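Local structure of SusD-like carbohydrate binding protein (Bacteroides vulgatus, 3LEW) at residues Y136-A139 with I140-P144; I366-L369 with N370-K373. The protein probably binds carbohydrate at the outer membrane as a member of the SusD family, serving nutrient capture. All coordinates share one frame; numbering follows the deposited sequence. Where two conformers were deposited one is given.

In the fold
Contact 1 (136-144) rounds a turn in the loop between helix 111-135 and strand 147-149, whereas contact 2 (366-373) runs along helix 365-376; each ties together residues close in sequence, one by a turn and the other by helical repetition. Their centres lie about 29 Å apart, with about 20 Å between nearest atoms, so neither touches the other. They belong to different parts of the SusD-like chain. Bound pentaethylene glycol comes within about 4 Å of the Ile140 side chain in contact 1 and about 3 Å of that of Asp371 in contact 2; it probably comes from the crystallisation liquor and does not by itself identify a carbohydrate site.

Contact 1 (Y136-A139 with I140-P144); sequences YSFA and IDKDP
Lys142 leaves the main chain with CG anti to the backbone N (chi1 -172°), and a bend at chi2 (-87°) then lays its aliphatic part beside Phe138, both side chains pointing the same way. Lys142 CD reaches Phe138 CB at 3.8 Å, and farther out CE comes to 3.6 Å from ring atom CD2, approaching the ring obliquely. Asp141 returns to the preceding segment by its carboxylate, whose OD1 lies 3.4 Å from Ala139 CB and also makes a weak hydrogen bond to Gln416. What brings these neighbours together is a type I beta turn over Ala139-Lys142, with Ile140 and Asp141 at its corners, in the loop that leads from helix 111-135 to strand 147-149. Its closing bond runs from Lys142 N to Ala139 O at 2.9 Å, the donor standing well above the carbonyl plane, 63° out of it. A weak second bond from Asp143 N, at 3.3 Å, reaches the same Ala139 O. Water 1 sits between Asp143 O (2.8 Å) and Ala139 O (3.2 Å) and can donate to either, though more acceptors lie nearby than it has protons. At the first corner, the Ile140 side chain packs against Ser171 and Tyr174 of helix 170-187.

Contact 2 (I366-L369 with N370-K373); sequences INKL and NDLK
Asn370 and Ile366 stand side by side one turn apart on the alpha helix 365-376, where an i to i+4 backbone bond from Asn370 N to Ile366 O (2.9 Å) joins them. Followed outward, the asparagine first sets its CB 3.3 Å from Ile366 O. With CG anti to the carbonyl carbon (chi1 -82°), the amide swings back along the helix, and CG stays within 3.4 Å of that same Ile366 O. At the tip the two branches part: OD1 accepts a hydrogen bond from the backbone N of Ile381 in the following loop, while ND2 rests 3.8 Å from Ile366 CG1 and donates to water 2. That water in turn donates to Asn367 OD1, the ND2 of the same amide being hydrogen-bonded to Asp364. With a leucine in place of Asn370, the Ile381 N-H would probably lose its side-chain acceptor and water 2 its link to the next turn. Lys368 and Asp371 also run alongside each other, but water 3 joins them: it accepts from Lys368 NZ and donates to Asp371 OD2 at 2.7 Å, whereas the direct salt bridge of Lys368 is with Asp364. On the buried side, Leu369 packs on Ile394 of helix 387-401. Lys373 slants across it, sending NZ on to a salt bridge with Glu397 while its CE lies 3.8 Å from Leu369 CG.

Contact 1 (Y136-A139 with I140-P144)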
loop_
_atom_site.group_PDB
_atom_site.type_symbol
_atom_site.label_atom_id
_atom_site.label_comp_id
_atom_site.label_asym_id
_atom_site.label_seq_id
_atom_site.Cartn_x
_atom_site.Cartn_y
_atom_site.Cartn_z
ATOM N N TYR A 136 8.092 5.698 -8.224
ATOM C CA TYR A 136 9.363 5.905 -8.950
ATOM C C TYR A 136 9.613 7.334 -9.460
ATOM O O TYR A 136 10.633 7.605 -10.147
ATOM C CB TYR A 136 9.463 4.913 -10.131
ATOM C CG TYR A 136 9.751 3.490 -9.722
ATOM C CD1 TYR A 136 8.782 2.696 -9.069
ATOM C CD2 TYR A 136 11.010 2.956 -9.887
ATOM C CE1 TYR A 136 9.039 1.368 -8.653
ATOM C CE2 TYR A 136 11.285 1.653 -9.471
ATOM C CZ TYR A 136 10.291 0.873 -8.838
ATOM O OH TYR A 136 10.607 -0.376 -8.483
ATOM N N SER A 137 8.699 8.241 -9.138
ATOM C CA SER A 137 8.820 9.638 -9.515
ATOM C C SER A 137 8.162 10.479 -8.416
ATOM O O SER A 137 7.272 10.015 -7.688
ATOM C CB SER A 137 8.068 9.919 -10.802
ATOM O OG SER A 137 8.418 9.082 -11.908
ATOM N N PHE A 138 8.581 11.726 -8.326
ATOM C CA PHE A 138 7.858 12.705 -7.513
ATOM C C PHE A 138 6.478 12.990 -8.133
ATOM O O PHE A 138 6.146 12.513 -9.253
ATOM C CB PHE A 138 8.664 14.012 -7.338
ATOM C CG PHE A 138 9.977 13.809 -6.643
ATOM C CD1 PHE A 138 10.012 13.272 -5.358
ATOM C CD2 PHE A 138 11.170 14.133 -7.269
ATOM C CE1 PHE A 138 11.207 13.097 -4.691
ATOM C CE2 PHE A 138 12.384 13.942 -6.625
ATOM C CZ PHE A 138 12.395 13.445 -5.317
ATOM N N ALA A 139 5.652 13.684 -7.363
ATOM C CA ALA A 139 4.241 13.953 -7.736
ATOM C C ALA A 139 4.119 14.448 -9.177
ATOM O O ALA A 139 4.987 15.178 -9.697
ATOM C CB ALA A 139 3.626 14.962 -6.788
ATOM N N ILE A 140 3.004 14.081 -9.799
ATOM C CA ILE A 140 2.731 14.477 -11.174
ATOM C C ILE A 140 2.694 16.008 -11.347
ATOM O O ILE A 140 2.990 16.514 -12.432
ATOM C CB ILE A 140 1.430 13.761 -11.645
ATOM C CG1 ILE A 140 1.304 13.823 -13.145
ATOM C CG2 ILE A 140 0.195 14.357 -10.975
ATOM C CD1 ILE A 140 0.106 13.022 -13.718
ATOM N N ASP A 141 2.342 16.758 -10.299
ATOM C CA ASP A 141 2.329 18.213 -10.385
ATOM C C ASP A 141 3.636 18.857 -9.927
ATOM O O ASP A 141 3.797 20.052 -10.061
ATOM C CB ASP A 141 1.124 18.847 -9.659
ATOM C CG ASP A 141 1.121 18.606 -8.162
ATOM O OD1 ASP A 141 1.555 17.530 -7.718
ATOM O OD2 ASP A 141 0.636 19.510 -7.434
ATOM N N LYS A 142 4.582 18.050 -9.459
ATOM C CA LYS A 142 5.918 18.525 -9.131
ATOM C C LYS A 142 6.691 18.634 -10.447
ATOM O O LYS A 142 7.204 19.689 -10.779
ATOM C CB LYS A 142 6.580 17.559 -8.171
ATOM C CG LYS A 142 7.896 18.004 -7.603
ATOM C CD LYS A 142 9.096 17.663 -8.453
ATOM C CE LYS A 142 10.401 17.641 -7.608
ATOM N NZ LYS A 142 11.611 17.636 -8.525
ATOM N N ASP A 143 6.702 17.554 -11.237
ATOM C CA ASP A 143 7.388 17.520 -12.533
ATOM C C ASP A 143 6.582 16.533 -13.455
ATOM O O ASP A 143 6.939 15.341 -13.441
ATOM C CB ASP A 143 8.838 17.035 -12.175
ATOM C CG ASP A 143 9.846 17.099 -13.321
ATOM O OD1 ASP A 143 9.396 17.323 -14.458
ATOM O OD2 ASP A 143 11.100 16.895 -13.079
ATOM N N PRO A 144 5.590 16.971 -14.248
ATOM C CA PRO A 144 4.875 15.939 -15.007
ATOM C C PRO A 144 5.657 15.201 -16.077
ATOM O O PRO A 144 5.224 14.148 -16.530
ATOM C CB PRO A 144 3.708 16.710 -15.661
ATOM C CG PRO A 144 4.085 18.116 -15.611
ATOM C CD PRO A 144 5.019 18.316 -14.459
HETATM O O HOH W 1 7.737 14.170 -11.008
#

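Contact 2 (I366-L369 with N370-K373)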
loop_
_atom_site.group_PDB
_atom_site.type_symbol
_atom_site.label_atom_id
_atom_site.label_comp_id
_atom_site.label_asym_id
_atom_site.label_seq_id
_atom_site.Cartn_x
_atom_site.Cartn_y
_atom_site.Cartn_z
ATOM N N ILE A 366 -17.051 16.674 3.129
ATOM C CA ILE A 366 -17.057 16.566 4.570
ATOM C C ILE A 366 -18.002 15.468 5.042
ATOM O O ILE A 366 -17.792 14.890 6.104
ATOM C CB ILE A 366 -17.385 17.902 5.230
ATOM C CG1 ILE A 366 -17.020 17.850 6.716
ATOM C CG2 ILE A 366 -18.828 18.283 4.955
ATOM C CD1 ILE A 366 -17.410 19.060 7.482
ATOM N N ASN A 367 -19.028 15.144 4.265
ATOM C CA ASN A 367 -19.975 14.122 4.714
ATOM C C ASN A 367 -19.353 12.727 4.638
ATOM O O ASN A 367 -19.581 11.900 5.529
ATOM C CB ASN A 367 -21.227 14.171 3.867
ATOM C CG ASN A 367 -21.914 15.501 3.960
ATOM O OD1 ASN A 367 -21.992 16.081 5.047
ATOM N ND2 ASN A 367 -22.385 16.017 2.819
ATOM N N LYS A 368 -18.583 12.490 3.578
ATOM C CA LYS A 368 -17.896 11.209 3.413
ATOM C C LYS A 368 -16.824 11.031 4.482
ATOM O O LYS A 368 -16.720 9.960 5.069
ATOM C CB LYS A 368 -17.346 11.043 1.997
ATOM C CG LYS A 368 -18.461 11.133 0.918
ATOM C CD LYS A 368 -19.315 9.877 0.904
ATOM C CE LYS A 368 -20.423 9.890 -0.161
ATOM N NZ LYS A 368 -21.542 10.861 -0.015
ATOM N N LEU A 369 -16.089 12.094 4.781
ATOM C CA LEU A 369 -15.138 12.079 5.875
ATOM C C LEU A 369 -15.820 11.785 7.219
ATOM O O LEU A 369 -15.370 10.945 7.995
ATOM C CB LEU A 369 -14.404 13.422 5.935
ATOM C CG LEU A 369 -13.287 13.562 6.967
ATOM C CD1 LEU A 369 -12.179 12.463 6.775
ATOM C CD2 LEU A 369 -12.718 14.992 6.934
ATOM N N ASN A 370 -16.932 12.469 7.469
ATOM C CA ASN A 370 -17.678 12.287 8.708
ATOM C C ASN A 370 -18.331 10.912 8.814
ATOM O O ASN A 370 -18.519 10.430 9.919
ATOM C CB ASN A 370 -18.715 13.394 8.886
ATOM C CG ASN A 370 -18.111 14.672 9.477
ATOM O OD1 ASN A 370 -17.008 14.640 10.036
ATOM N ND2 ASN A 370 -18.810 15.788 9.342
ATOM N N ASP A 371 -18.729 10.305 7.695
ATOM C CA ASP A 371 -19.272 8.923 7.707
ATOM C C ASP A 371 -18.204 7.957 8.293
ATOM O O ASP A 371 -18.523 7.100 9.128
ATOM C CB ASP A 371 -19.625 8.398 6.298
ATOM C CG ASP A 371 -20.850 9.041 5.696
ATOM O OD1 ASP A 371 -21.759 9.493 6.456
ATOM O OD2 ASP A 371 -20.904 9.072 4.414
ATOM N N LEU A 372 -16.957 8.080 7.813
ATOM C CA LEU A 372 -15.884 7.222 8.292
ATOM C C LEU A 372 -15.610 7.537 9.758
ATOM O O LEU A 372 -15.508 6.639 10.590
ATOM C CB LEU A 372 -14.620 7.413 7.474
ATOM C CG LEU A 372 -13.388 6.625 7.904
ATOM C CD1 LEU A 372 -13.654 5.098 8.023
ATOM C CD2 LEU A 372 -12.240 6.921 6.899
ATOM N N LYS A 373 -15.500 8.820 10.082
ATOM C CA LYS A 373 -15.238 9.203 11.469
ATOM C C LYS A 373 -16.313 8.638 12.438
ATOM O O LYS A 373 -15.980 8.039 13.478
ATOM C CB LYS A 373 -15.084 10.716 11.594
ATOM C CG LYS A 373 -13.787 11.286 11.053
ATOM C CD LYS A 373 -13.792 12.833 11.146
ATOM C CE LYS A 373 -12.471 13.509 10.700
ATOM N NZ LYS A 373 -11.281 13.010 11.468
HETATM O O HOH W 2 -21.405 15.360 7.787
HETATM O O HOH W 3 -22.204 10.825 2.907
#